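Local coordinates for sigma-c capsid protein (Avian reovirus, PDB 2VRS) that mediates attachment of the virus to host cells as a homotrimeric fibre and induces apoptosis, here as its C-terminal part with coiled coil, beta-spiral and globular head, at residues F85-R90 against M101-H106; T119-V124 against T197-S202; D134-T139 against S182-T187; V161-T166 against R201-R206. All blocks are in the same frame, centred on the assembly; numbering follows the deposited sequence.

Interaction 1: residues F85-R90 against M101-H106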
loop_
_atom_site.group_PDB
_atom_site.type_symbol
_atom_site.label_atom_id
_atom_site.label_comp_id
_atom_site.label_asym_id
_atom_site.label_seq_id
_atom_site.Cartn_x
_atom_site.Cartn_y
_atom_site.Cartn_z
ATOM N N PHE C 85 0.123 -24.666 -11.125
ATOM C CA PHE C 85 -0.980 -25.381 -11.770
ATOM C C PHE C 85 -0.844 -25.404 -13.290
ATOM O O PHE C 85 0.046 -24.765 -13.866
ATOM C CB PHE C 85 -2.314 -24.779 -11.316
ATOM C CG PHE C 85 -2.406 -23.272 -11.499
ATOM C CD1 PHE C 85 -2.842 -22.739 -12.713
ATOM C CD2 PHE C 85 -2.087 -22.403 -10.451
ATOM C CE1 PHE C 85 -2.943 -21.338 -12.876
ATOM C CE2 PHE C 85 -2.191 -20.995 -10.602
ATOM C CZ PHE C 85 -2.609 -20.475 -11.816
ATOM N N ARG C 86 -1.740 -26.131 -13.948
ATOM C CA ARG C 86 -1.794 -26.162 -15.399
ATOM C C ARG C 86 -3.001 -25.385 -15.921
ATOM O O ARG C 86 -4.092 -25.434 -15.336
ATOM C CB ARG C 86 -1.804 -27.628 -15.877
ATOM C CG ARG C 86 -0.541 -28.393 -15.434
ATOM C CD ARG C 86 0.627 -28.068 -16.344
ATOM N NE ARG C 86 0.804 -29.060 -17.410
ATOM C CZ ARG C 86 0.148 -29.074 -18.574
ATOM N NH1 ARG C 86 -0.767 -28.148 -18.855
ATOM N NH2 ARG C 86 0.407 -30.028 -19.465
ATOM N N TRP C 87 -2.805 -24.681 -17.025
ATOM C CA TRP C 87 -3.887 -23.819 -17.549
ATOM C C TRP C 87 -3.990 -24.038 -19.038
ATOM O O TRP C 87 -2.992 -23.877 -19.764
ATOM C CB TRP C 87 -3.537 -22.342 -17.288
ATOM C CG TRP C 87 -4.692 -21.428 -17.206
ATOM C CD1 TRP C 87 -5.926 -21.596 -17.774
ATOM C CD2 TRP C 87 -4.724 -20.165 -16.521
ATOM N NE1 TRP C 87 -6.740 -20.507 -17.480
ATOM C CE2 TRP C 87 -6.026 -19.630 -16.693
ATOM C CE3 TRP C 87 -3.778 -19.444 -15.747
ATOM C CZ2 TRP C 87 -6.416 -18.402 -16.125
ATOM C CZ3 TRP C 87 -4.170 -18.204 -15.182
ATOM C CH2 TRP C 87 -5.476 -17.709 -15.361
ATOM N N MET C 88 -5.173 -24.436 -19.513
ATOM C CA MET C 88 -5.335 -24.583 -20.958
ATOM C C MET C 88 -5.748 -23.227 -21.487
ATOM O O MET C 88 -6.818 -22.710 -21.149
ATOM C CB MET C 88 -6.371 -25.662 -21.317
ATOM C CG MET C 88 -6.353 -25.994 -22.814
ATOM S SD MET C 88 -7.893 -26.807 -23.309
ATOM C CE MET C 88 -9.149 -25.567 -22.918
ATOM N N ALA C 89 -4.874 -22.613 -22.269
ATOM C CA ALA C 89 -5.191 -21.335 -22.838
ATOM C C ALA C 89 -5.851 -21.558 -24.203
ATOM O O ALA C 89 -5.453 -22.446 -24.960
ATOM C CB ALA C 89 -3.917 -20.541 -23.042
ATOM N N ARG C 90 -6.780 -20.680 -24.566
ATOM C CA ARG C 90 -7.535 -20.890 -25.790
ATOM C C ARG C 90 -7.233 -19.884 -26.847
ATOM O O ARG C 90 -7.429 -18.690 -26.643
ATOM C CB ARG C 90 -9.033 -20.854 -25.463
ATOM C CG ARG C 90 -9.444 -22.010 -24.555
ATOM C CD ARG C 90 -10.913 -21.770 -24.229
ATOM N NE ARG C 90 -11.442 -22.787 -23.362
ATOM C CZ ARG C 90 -12.010 -23.903 -23.788
ATOM N NH1 ARG C 90 -12.107 -24.161 -25.095
ATOM N NH2 ARG C 90 -12.467 -24.765 -22.892
ATOM N N MET C 101 -0.486 -24.656 -20.637
ATOM C CA MET C 101 0.538 -23.867 -19.949
ATOM C C MET C 101 0.817 -24.382 -18.555
ATOM O O MET C 101 -0.092 -24.625 -17.756
ATOM C CB MET C 101 0.086 -22.390 -19.816
ATOM C CG MET C 101 -0.283 -21.717 -21.140
ATOM S SD MET C 101 1.006 -21.752 -22.422
ATOM C CE MET C 101 2.170 -20.569 -21.682
ATOM N N THR C 102 2.103 -24.525 -18.234
ATOM C CA THR C 102 2.504 -24.722 -16.856
ATOM C C THR C 102 2.689 -23.351 -16.200
ATOM O O THR C 102 3.463 -22.507 -16.676
ATOM C CB THR C 102 3.819 -25.521 -16.827
ATOM O OG1 THR C 102 3.539 -26.812 -17.406
ATOM C CG2 THR C 102 4.373 -25.674 -15.420
ATOM N N VAL C 103 1.940 -23.127 -15.131
ATOM C CA VAL C 103 1.864 -21.763 -14.545
ATOM C C VAL C 103 2.412 -21.774 -13.132
ATOM O O VAL C 103 2.048 -22.621 -12.323
ATOM C CB VAL C 103 0.408 -21.213 -14.477
ATOM C CG1 VAL C 103 0.403 -19.822 -13.800
ATOM C CG2 VAL C 103 -0.247 -21.160 -15.884
ATOM N N ASN C 104 3.293 -20.815 -12.832
ATOM C CA ASN C 104 3.621 -20.481 -11.462
ATOM C C ASN C 104 3.088 -19.077 -11.176
ATOM O O ASN C 104 3.417 -18.164 -11.901
ATOM C CB ASN C 104 5.126 -20.436 -11.268
ATOM C CG ASN C 104 5.734 -21.815 -11.140
ATOM O OD1 ASN C 104 5.815 -22.367 -10.049
ATOM N ND2 ASN C 104 6.184 -22.351 -12.232
ATOM N N ALA C 105 2.263 -18.967 -10.146
ATOM C CA ALA C 105 1.664 -17.716 -9.727
ATOM C C ALA C 105 2.248 -17.348 -8.369
ATOM O O ALA C 105 2.055 -18.050 -7.363
ATOM C CB ALA C 105 0.076 -17.865 -9.691
ATOM N N HIS C 106 3.033 -16.276 -8.353
ATOM C CA HIS C 106 3.655 -15.835 -7.118
ATOM C C HIS C 106 2.791 -14.763 -6.503
ATOM O O HIS C 106 2.680 -13.644 -7.044
ATOM C CB HIS C 106 5.088 -15.311 -7.393
ATOM C CG HIS C 106 5.806 -14.856 -6.157
ATOM N ND1 HIS C 106 6.405 -13.620 -6.058
ATOM C CD2 HIS C 106 6.013 -15.473 -4.967
ATOM C CE1 HIS C 106 6.943 -13.488 -4.857
ATOM N NE2 HIS C 106 6.736 -14.603 -4.182
#

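Interaction 2: residues T119-V124 against T197-S202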
loop_
_atom_site.group_PDB
_atom_site.type_symbol
_atom_site.label_atom_id
_atom_site.label_comp_id
_atom_site.label_asym_id
_atom_site.label_seq_id
_atom_site.Cartn_x
_atom_site.Cartn_y
_atom_site.Cartn_z
ATOM N N THR C 119 4.390 -26.681 -22.830
ATOM C CA THR C 119 4.783 -27.793 -23.655
ATOM C C THR C 119 3.765 -27.891 -24.816
ATOM O O THR C 119 2.590 -27.493 -24.696
ATOM C CB THR C 119 4.966 -29.098 -22.823
ATOM O OG1 THR C 119 5.886 -29.966 -23.500
ATOM C CG2 THR C 119 3.619 -29.799 -22.527
ATOM N N GLY C 120 4.221 -28.389 -25.951
ATOM C CA GLY C 120 3.350 -28.404 -27.108
ATOM C C GLY C 120 3.359 -27.073 -27.824
ATOM O O GLY C 120 4.237 -26.222 -27.629
ATOM N N ASN C 121 2.367 -26.882 -28.675
ATOM C CA ASN C 121 2.447 -25.809 -29.629
ATOM C C ASN C 121 1.078 -25.281 -29.941
ATOM O O ASN C 121 0.072 -25.806 -29.452
ATOM C CB ASN C 121 3.074 -26.314 -30.908
ATOM C CG ASN C 121 2.314 -27.485 -31.489
ATOM O OD1 ASN C 121 1.442 -27.288 -32.330
ATOM N ND2 ASN C 121 2.608 -28.702 -31.024
ATOM N N LEU C 122 1.071 -24.227 -30.740
ATOM C CA LEU C 122 -0.165 -23.564 -31.097
ATOM C C LEU C 122 -0.084 -23.259 -32.570
ATOM O O LEU C 122 0.885 -22.659 -33.050
ATOM C CB LEU C 122 -0.284 -22.273 -30.259
ATOM C CG LEU C 122 -1.602 -21.526 -30.234
ATOM C CD1 LEU C 122 -2.608 -22.252 -29.369
ATOM C CD2 LEU C 122 -1.357 -20.096 -29.696
ATOM N N THR C 123 -1.076 -23.722 -33.329
ATOM C CA THR C 123 -1.116 -23.418 -34.746
ATOM C C THR C 123 -1.790 -22.065 -34.915
ATOM O O THR C 123 -2.841 -21.823 -34.321
ATOM C CB THR C 123 -1.924 -24.491 -35.507
ATOM O OG1 THR C 123 -1.174 -25.704 -35.474
ATOM C CG2 THR C 123 -2.166 -24.056 -36.956
ATOM N N VAL C 124 -1.134 -21.188 -35.670
ATOM C CA VAL C 124 -1.626 -19.827 -35.910
ATOM C C VAL C 124 -1.841 -19.681 -37.400
ATOM O O VAL C 124 -1.256 -20.423 -38.196
ATOM C CB VAL C 124 -0.655 -18.711 -35.386
ATOM C CG1 VAL C 124 -0.569 -18.757 -33.850
ATOM C CG2 VAL C 124 0.730 -18.818 -36.023
ATOM N N THR C 197 -0.401 -19.842 -42.226
ATOM C CA THR C 197 -0.437 -20.994 -41.316
ATOM C C THR C 197 0.984 -21.335 -40.883
ATOM O O THR C 197 1.911 -21.378 -41.701
ATOM C CB THR C 197 -1.174 -22.223 -41.932
ATOM O OG1 THR C 197 -2.579 -21.934 -42.044
ATOM C CG2 THR C 197 -1.022 -23.471 -41.055
ATOM N N ALA C 198 1.146 -21.550 -39.580
ATOM C CA ALA C 198 2.452 -21.784 -38.993
ATOM C C ALA C 198 2.239 -22.289 -37.597
ATOM O O ALA C 198 1.118 -22.290 -37.088
ATOM C CB ALA C 198 3.263 -20.509 -38.970
ATOM N N ASN C 199 3.319 -22.756 -36.992
ATOM C CA ASN C 199 3.268 -23.330 -35.670
ATOM C C ASN C 199 4.264 -22.584 -34.800
ATOM O O ASN C 199 5.399 -22.337 -35.214
ATOM C CB ASN C 199 3.631 -24.822 -35.750
ATOM C CG ASN C 199 3.336 -25.568 -34.474
ATOM O OD1 ASN C 199 4.254 -26.012 -33.778
ATOM N ND2 ASN C 199 2.046 -25.712 -34.151
ATOM N N ILE C 200 3.805 -22.188 -33.615
ATOM C CA ILE C 200 4.686 -21.629 -32.599
ATOM C C ILE C 200 4.713 -22.556 -31.378
ATOM O O ILE C 200 3.720 -23.198 -31.032
ATOM C CB ILE C 200 4.291 -20.133 -32.254
ATOM C CG1 ILE C 200 2.954 -20.079 -31.508
ATOM C CG2 ILE C 200 4.275 -19.259 -33.529
ATOM C CD1 ILE C 200 2.584 -18.700 -30.937
ATOM N N ARG C 201 5.869 -22.674 -30.747
ATOM C CA ARG C 201 5.993 -23.586 -29.621
ATOM C C ARG C 201 6.862 -22.930 -28.577
ATOM O O ARG C 201 7.361 -21.814 -28.791
ATOM C CB ARG C 201 6.596 -24.934 -30.076
ATOM C CG ARG C 201 8.016 -24.788 -30.648
ATOM C CD ARG C 201 8.654 -26.127 -31.061
ATOM N NE ARG C 201 9.879 -25.904 -31.830
ATOM C CZ ARG C 201 11.108 -25.976 -31.349
ATOM N NH1 ARG C 201 11.314 -26.293 -30.069
ATOM N NH2 ARG C 201 12.133 -25.747 -32.170
ATOM N N SER C 202 7.027 -23.592 -27.426
ATOM C CA SER C 202 7.850 -23.043 -26.322
ATOM C C SER C 202 7.373 -21.629 -25.952
ATOM O O SER C 202 8.184 -20.691 -25.799
ATOM C CB SER C 202 9.345 -22.973 -26.700
ATOM O OG SER C 202 9.832 -24.276 -27.026
#

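Interaction 3: residues D134-T139 against S182-T187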
loop_
_atom_site.group_PDB
_atom_site.type_symbol
_atom_site.label_atom_id
_atom_site.label_comp_id
_atom_site.label_asym_id
_atom_site.label_seq_id
_atom_site.Cartn_x
_atom_site.Cartn_y
_atom_site.Cartn_z
ATOM N N ASP C 134 -9.098 -18.298 -18.984
ATOM C CA ASP C 134 -10.328 -18.325 -18.175
ATOM C C ASP C 134 -10.061 -19.222 -16.990
ATOM O O ASP C 134 -9.548 -20.331 -17.177
ATOM C CB ASP C 134 -11.385 -18.981 -19.082
ATOM C CG ASP C 134 -12.751 -19.121 -18.437
ATOM O OD1 ASP C 134 -12.895 -19.109 -17.201
ATOM O OD2 ASP C 134 -13.705 -19.295 -19.241
ATOM N N LEU C 135 -10.408 -18.776 -15.781
ATOM C CA LEU C 135 -10.100 -19.591 -14.551
ATOM C C LEU C 135 -10.706 -20.992 -14.620
ATOM O O LEU C 135 -10.161 -21.927 -14.023
ATOM C CB LEU C 135 -10.570 -18.891 -13.280
ATOM C CG LEU C 135 -9.944 -17.541 -12.897
ATOM C CD1 LEU C 135 -10.625 -17.092 -11.565
ATOM C CD2 LEU C 135 -8.408 -17.684 -12.765
ATOM N N SER C 136 -11.821 -21.141 -15.356
ATOM C CA SER C 136 -12.457 -22.461 -15.543
ATOM C C SER C 136 -11.630 -23.494 -16.284
ATOM O O SER C 136 -11.904 -24.691 -16.147
ATOM C CB SER C 136 -13.809 -22.310 -16.241
ATOM O OG SER C 136 -14.694 -21.697 -15.328
ATOM N N ASP C 137 -10.613 -23.039 -17.025
ATOM C CA ASP C 137 -9.705 -23.902 -17.785
ATOM C C ASP C 137 -8.422 -24.340 -17.029
ATOM O O ASP C 137 -7.555 -25.016 -17.591
ATOM C CB ASP C 137 -9.352 -23.255 -19.127
ATOM C CG ASP C 137 -10.545 -23.163 -20.045
ATOM O OD1 ASP C 137 -11.325 -24.145 -20.088
ATOM O OD2 ASP C 137 -10.709 -22.134 -20.718
ATOM N N ILE C 138 -8.322 -23.966 -15.764
ATOM C CA ILE C 138 -7.208 -24.399 -14.932
ATOM C C ILE C 138 -7.528 -25.864 -14.590
ATOM O O ILE C 138 -8.665 -26.155 -14.229
ATOM C CB ILE C 138 -7.069 -23.562 -13.645
ATOM C CG1 ILE C 138 -6.483 -22.163 -13.977
ATOM C CG2 ILE C 138 -6.094 -24.278 -12.655
ATOM C CD1 ILE C 138 -6.601 -21.136 -12.814
ATOM N N THR C 139 -6.547 -26.751 -14.706
ATOM C CA THR C 139 -6.808 -28.191 -14.609
ATOM C C THR C 139 -7.271 -28.672 -13.229
ATOM O O THR C 139 -8.173 -29.536 -13.125
ATOM C CB THR C 139 -5.598 -28.982 -15.136
ATOM O OG1 THR C 139 -5.547 -28.769 -16.551
ATOM C CG2 THR C 139 -5.763 -30.457 -14.879
ATOM N N SER C 182 -13.985 -10.214 -18.107
ATOM C CA SER C 182 -14.769 -10.319 -16.864
ATOM C C SER C 182 -13.815 -10.671 -15.750
ATOM O O SER C 182 -12.636 -10.860 -16.023
ATOM C CB SER C 182 -15.813 -11.411 -16.984
ATOM O OG SER C 182 -15.232 -12.678 -17.199
ATOM N N SER C 183 -14.303 -10.807 -14.515
ATOM C CA SER C 183 -13.381 -11.038 -13.372
ATOM C C SER C 183 -12.595 -12.367 -13.511
ATOM O O SER C 183 -11.521 -12.519 -12.916
ATOM C CB SER C 183 -14.140 -11.016 -12.055
ATOM O OG SER C 183 -15.049 -12.113 -12.015
ATOM N N ARG C 184 -13.139 -13.327 -14.257
ATOM C CA ARG C 184 -12.521 -14.660 -14.353
ATOM C C ARG C 184 -11.711 -14.891 -15.630
ATOM O O ARG C 184 -11.106 -15.945 -15.781
ATOM C CB ARG C 184 -13.579 -15.775 -14.262
ATOM C CG ARG C 184 -14.272 -15.843 -12.898
ATOM C CD ARG C 184 -15.382 -16.919 -12.918
ATOM N NE ARG C 184 -14.903 -18.282 -13.178
ATOM C CZ ARG C 184 -14.483 -19.129 -12.249
ATOM N NH1 ARG C 184 -14.450 -18.772 -10.979
ATOM N NH2 ARG C 184 -14.086 -20.356 -12.593
ATOM N N VAL C 185 -11.707 -13.930 -16.552
ATOM C CA VAL C 185 -11.187 -14.221 -17.895
ATOM C C VAL C 185 -10.393 -13.045 -18.431
ATOM O O VAL C 185 -10.912 -11.937 -18.514
ATOM C CB VAL C 185 -12.341 -14.512 -18.937
ATOM C CG1 VAL C 185 -11.766 -14.834 -20.326
ATOM C CG2 VAL C 185 -13.253 -15.606 -18.452
ATOM N N PHE C 186 -9.145 -13.286 -18.836
ATOM C CA PHE C 186 -8.414 -12.312 -19.599
ATOM C C PHE C 186 -7.927 -12.911 -20.903
ATOM O O PHE C 186 -7.801 -14.136 -21.041
ATOM C CB PHE C 186 -7.242 -11.641 -18.828
ATOM C CG PHE C 186 -6.064 -12.553 -18.546
ATOM C CD1 PHE C 186 -6.063 -13.337 -17.392
ATOM C CD2 PHE C 186 -4.913 -12.546 -19.390
ATOM C CE1 PHE C 186 -4.980 -14.141 -17.091
ATOM C CE2 PHE C 186 -3.796 -13.335 -19.094
ATOM C CZ PHE C 186 -3.840 -14.160 -17.945
ATOM N N THR C 187 -7.715 -12.034 -21.860
ATOM C CA THR C 187 -7.202 -12.405 -23.180
ATOM C C THR C 187 -5.980 -11.541 -23.512
ATOM O O THR C 187 -5.983 -10.328 -23.303
ATOM C CB THR C 187 -8.309 -12.236 -24.247
ATOM O OG1 THR C 187 -9.401 -13.106 -23.898
ATOM C CG2 THR C 187 -7.788 -12.580 -25.649
HETATM O O HOH W 1 -15.197 -18.749 -15.913
#

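Interaction 4: residues V161-T166 against R201-R206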
loop_
_atom_site.group_PDB
_atom_site.type_symbol
_atom_site.label_atom_id
_atom_site.label_comp_id
_atom_site.label_asym_id
_atom_site.label_seq_id
_atom_site.Cartn_x
_atom_site.Cartn_y
_atom_site.Cartn_z
ATOM N N VAL C 161 1.988 -7.503 -20.963
ATOM C CA VAL C 161 2.241 -8.928 -20.879
ATOM C C VAL C 161 3.472 -9.147 -21.784
ATOM O O VAL C 161 3.502 -8.689 -22.918
ATOM C CB VAL C 161 1.034 -9.779 -21.418
ATOM C CG1 VAL C 161 1.414 -11.257 -21.503
ATOM C CG2 VAL C 161 -0.264 -9.597 -20.590
ATOM N N ASP C 162 4.476 -9.891 -21.296
ATOM C CA ASP C 162 5.624 -10.260 -22.135
ATOM C C ASP C 162 5.419 -11.666 -22.696
ATOM O O ASP C 162 5.076 -12.576 -21.958
ATOM C CB ASP C 162 6.894 -10.279 -21.282
ATOM C CG ASP C 162 7.343 -8.898 -20.865
ATOM O OD1 ASP C 162 6.952 -7.900 -21.487
ATOM O OD2 ASP C 162 8.111 -8.836 -19.918
ATOM N N VAL C 163 5.661 -11.850 -23.987
ATOM C CA VAL C 163 5.478 -13.151 -24.591
ATOM C C VAL C 163 6.764 -13.475 -25.350
ATOM O O VAL C 163 7.417 -12.570 -25.904
ATOM C CB VAL C 163 4.258 -13.133 -25.541
ATOM C CG1 VAL C 163 4.159 -14.388 -26.358
ATOM C CG2 VAL C 163 2.976 -12.958 -24.712
ATOM N N SER C 164 7.113 -14.760 -25.360
ATOM C CA SER C 164 8.192 -15.241 -26.237
ATOM C C SER C 164 7.805 -16.627 -26.772
ATOM O O SER C 164 7.013 -17.328 -26.152
ATOM C CB SER C 164 9.526 -15.282 -25.468
ATOM O OG SER C 164 9.658 -16.464 -24.715
ATOM N N PHE C 165 8.309 -16.988 -27.950
ATOM C CA PHE C 165 8.045 -18.346 -28.460
ATOM C C PHE C 165 9.055 -18.625 -29.556
ATOM O O PHE C 165 9.714 -17.696 -30.083
ATOM C CB PHE C 165 6.618 -18.429 -29.023
ATOM C CG PHE C 165 6.270 -17.318 -29.993
ATOM C CD1 PHE C 165 6.603 -17.412 -31.356
ATOM C CD2 PHE C 165 5.638 -16.161 -29.539
ATOM C CE1 PHE C 165 6.308 -16.368 -32.251
ATOM C CE2 PHE C 165 5.330 -15.128 -30.421
ATOM C CZ PHE C 165 5.655 -15.225 -31.782
ATOM N N THR C 166 9.085 -19.903 -29.965
ATOM C CA THR C 166 9.912 -20.319 -31.092
ATOM C C THR C 166 9.006 -20.494 -32.327
ATOM O O THR C 166 7.925 -21.104 -32.236
ATOM C CB THR C 166 10.615 -21.627 -30.754
ATOM O OG1 THR C 166 11.442 -21.416 -29.608
ATOM C CG2 THR C 166 11.493 -22.098 -31.929
ATOM N N ARG C 201 5.869 -22.674 -30.747
ATOM C CA ARG C 201 5.993 -23.586 -29.621
ATOM C C ARG C 201 6.862 -22.930 -28.577
ATOM O O ARG C 201 7.361 -21.814 -28.791
ATOM C CB ARG C 201 6.596 -24.934 -30.076
ATOM C CG ARG C 201 8.016 -24.788 -30.648
ATOM C CD ARG C 201 8.654 -26.127 -31.061
ATOM N NE ARG C 201 9.879 -25.904 -31.830
ATOM C CZ ARG C 201 11.108 -25.976 -31.349
ATOM N NH1 ARG C 201 11.314 -26.293 -30.069
ATOM N NH2 ARG C 201 12.133 -25.747 -32.170
ATOM N N SER C 202 7.027 -23.592 -27.426
ATOM C CA SER C 202 7.850 -23.043 -26.322
ATOM C C SER C 202 7.373 -21.629 -25.952
ATOM O O SER C 202 8.184 -20.691 -25.799
ATOM C CB SER C 202 9.345 -22.973 -26.700
ATOM O OG SER C 202 9.832 -24.276 -27.026
ATOM N N LEU C 203 6.059 -21.487 -25.853
ATOM C CA LEU C 203 5.473 -20.181 -25.533
ATOM C C LEU C 203 5.701 -19.883 -24.064
ATOM O O LEU C 203 5.517 -20.761 -23.210
ATOM C CB LEU C 203 3.960 -20.187 -25.851
ATOM C CG LEU C 203 3.116 -18.951 -25.503
ATOM C CD1 LEU C 203 3.461 -17.682 -26.360
ATOM C CD2 LEU C 203 1.615 -19.337 -25.656
ATOM N N THR C 204 6.141 -18.659 -23.734
ATOM C CA THR C 204 6.229 -18.246 -22.341
ATOM C C THR C 204 5.378 -16.972 -22.234
ATOM O O THR C 204 5.250 -16.198 -23.203
ATOM C CB THR C 204 7.700 -17.916 -21.886
ATOM O OG1 THR C 204 8.156 -16.782 -22.619
ATOM C CG2 THR C 204 8.650 -19.115 -22.108
ATOM N N VAL C 205 4.713 -16.822 -21.097
ATOM C CA VAL C 205 3.866 -15.636 -20.861
ATOM C C VAL C 205 4.275 -15.159 -19.454
ATOM O O VAL C 205 4.344 -15.963 -18.506
ATOM C CB VAL C 205 2.352 -16.013 -20.850
ATOM C CG1 VAL C 205 1.507 -14.832 -20.392
ATOM C CG2 VAL C 205 1.854 -16.443 -22.259
ATOM N N ARG C 206 4.608 -13.883 -19.336
ATOM C CA ARG C 206 4.917 -13.276 -18.038
ATOM C C ARG C 206 4.107 -11.992 -17.907
ATOM O O ARG C 206 4.138 -11.118 -18.794
ATOM C CB ARG C 206 6.407 -12.958 -17.908
ATOM C CG ARG C 206 7.268 -14.183 -18.025
ATOM C CD ARG C 206 8.634 -13.940 -17.420
ATOM N NE ARG C 206 8.561 -13.469 -16.033
ATOM C CZ ARG C 206 9.633 -13.185 -15.300
ATOM N NH1 ARG C 206 10.837 -13.330 -15.828
ATOM N NH2 ARG C 206 9.510 -12.766 -14.049
HETATM O O HOH W 2 7.653 -14.191 -21.686
HETATM O O HOH W 3 10.265 -19.038 -25.442
HETATM O O HOH W 4 12.373 -23.817 -28.668
#

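Interaction 1: residues F85-R90 against M101-H106
M101 O is approached by two groups of the facing strand: W87 N donates a hydrogen bond of 2.8 Å to it, and R86 CA adds a C-H contact at 3.3 Å. The return bond, M101 N to W87 O, completes a hydrogen-bonded antiparallel pair, and F85 with V103 forms the next.

Side chains sort by face. On one, F85 carries its ring over V103: chi1 of 53° sets CG between the backbone N and the carbonyl carbon, and V103 CB lies 4.1 Å from the ring centroid, 26° off the normal, a CH-pi contact. V103 divides its two methyls, CG1 going to F85 CZ (3.7 Å) and CG2 to W87, where it meets CB and, near the ring plane, the indole edge at CE3 (3.9 Å). The indole NE1 hydrogen-bonds to D134 O. On the other face the bent R86 chain passes T102, with CD 3.3 Å from T102 OG1.

The hairpin formed by strands 81-92 and 98-108 is thus amphipathic: aromatic and aliphatic carbon is buried on one side, while R86 and T102 lie on the opposite, partly exposed face, where R86 has a long, weak ion pair with D100.

Interaction 2: residues T119-V124 against T197-S202
N121 and N199 are brought together by different first torsions: N121 folds its CG between its backbone N and carbonyl carbon (chi1 57°), whereas N199 swings CG anti to its backbone N (chi1 -168°). The two side chains cross at about a right angle, their amide planes turned 64° apart. N199 ND2 then points to N121 OD1 as a hydrogen-bond donor, but the 2.5 Å separation is too short to be taken at face value, and its exact length is doubtful. T123 OG1 also comes to 3.5 Å from N199 ND2.

Beneath this pair the backbones run antiparallel. L122 and I200 exchange two hydrogen bonds, L122 N to I200 O at 2.9 Å and I200 N to L122 O at 3.0 Å. V124 and A198 repeat the exchange, and between the two pairs T123 CA makes a C-H contact with A198 O.

The opposite face is hydrocarbon. L122 CB rests on I200 CG1 (4.1 Å), V124 CG2 faces A198 CB, and V124 CG1 reaches I200 CD1 at 4.3 Å. I200 also packs on F165, and L122 lies against S95 and D97. The far edge of the short strand 121-124 is engaged as well, since T123 N hydrogen-bonds to D97 OD2, and T123 O to S95 OG.

Chemically, the pairing relies on four main-chain bonds and on the apolar face that buries L122, V124 and I200, while the two asparagines meet on the partly exposed face of N121, T123 and N199.

Interaction 3: residues D134-T139 against S182-T187
Main-chain bonding between D134-T139 and S182-T187 centres on R184 O, which accepts from L135 N at 2.9 Å, while D134 CA adds a weaker C-H contact.

Side-chain hydrogen bonds come next. In R184 the bend at chi3 (62°) brings the guanidinium alongside L135 and S136, and NH2 donates to S136 OG at 3.1 Å, the oxygen lying close to the guanidinium plane. A water at the same edge accepts from R184 NE (2.8 Å), donates to D134 OD1 (2.7 Å) and also hydrogen-bonds to S136 OG. The opposite charges, with D134 OD1 and R184 NE 4.6 Å apart, are therefore joined through water and not by a direct salt bridge.

Van der Waals contacts of carbon with the charged groups add to this. L135 CB lies over one guanidinium face, offset toward its rim, 3.9 Å from R184 NH2. V185 CG2 packs against the D134 carboxylate, nearest at CG (3.6 Å).

D134 has a further task within its own segment: OD1 accepts from S136 N (2.9 Å), met from above the carboxylate plane. That is an Asx turn. It starts where strand 128-134 stops, opposite the type I beta turn S182-V185 that leads into strand 185-191, and D134 and V185 form a non-hydrogen-bonded antiparallel pair where the two strands meet at this end of the sheet.

Interaction 4: residues V161-T166 against R201-R206
T166 can be followed outward against R201 and S202. Its CB lies 3.8 Å from R201 O, the atom that also accepts T166 N in a backbone bond of 2.8 Å. From CB the branches part. CG2, anti to the backbone N, sits over one face of the R201 guanidinium, off-centre toward the rim and 3.7 Å from NH2. OG1 turns instead to a water (2.7 Å) that it shares with S202 OG.

The strands are antiparallel but not in continuous register. D162 pairs with R206 and S164 with T204, whereas T166 pairs with R201, a shift of one that marks a beta bulge where the chain turns a corner at S202. Beside it, S164 OG and T204 OG1 are hydrogen-bonded at 2.6 Å, and a second water links S164 OG to S202 O.

Hydrocarbon fills the other face: V163 CG1 presses on L203 CD1 at 3.4 Å, tighter than usual contact, and V161 CG1 meets V205 CG1 at 3.7 Å.

Between subunits, D162 bridges to R206 of the third subunit, and R206 to D162 of the second subunit. V163 and F165 share backbone hydrogen bonds with the zinc-site residues Y174 and H172, respectively. Strand 159-167 is thus placed between 198-210 and 170-180, its V161, V163 and F165 packing on strand 185-191.

From the N terminus, interaction 1 comes first, closing the short hairpin loop between strands 81-92 and 98-108 before any other contact opens. Interaction 2 then begins at 119-124 and closes far along the chain at 197-202. Interaction 3, joining 134-139 to 182-187, is nested inside that long loop. Interaction 4 starts within interaction 3 and ends beyond it, so the two cross; it finishes on strand 198-210, sharing R201 and S202 with interaction 2. Interactions 1 and 3 touch through the R90-D137 salt bridge, and interactions 1 and 4 through M101 against L203 and V205. Together they tie early and late strands of the C-terminal domain into one curled antiparallel sheet.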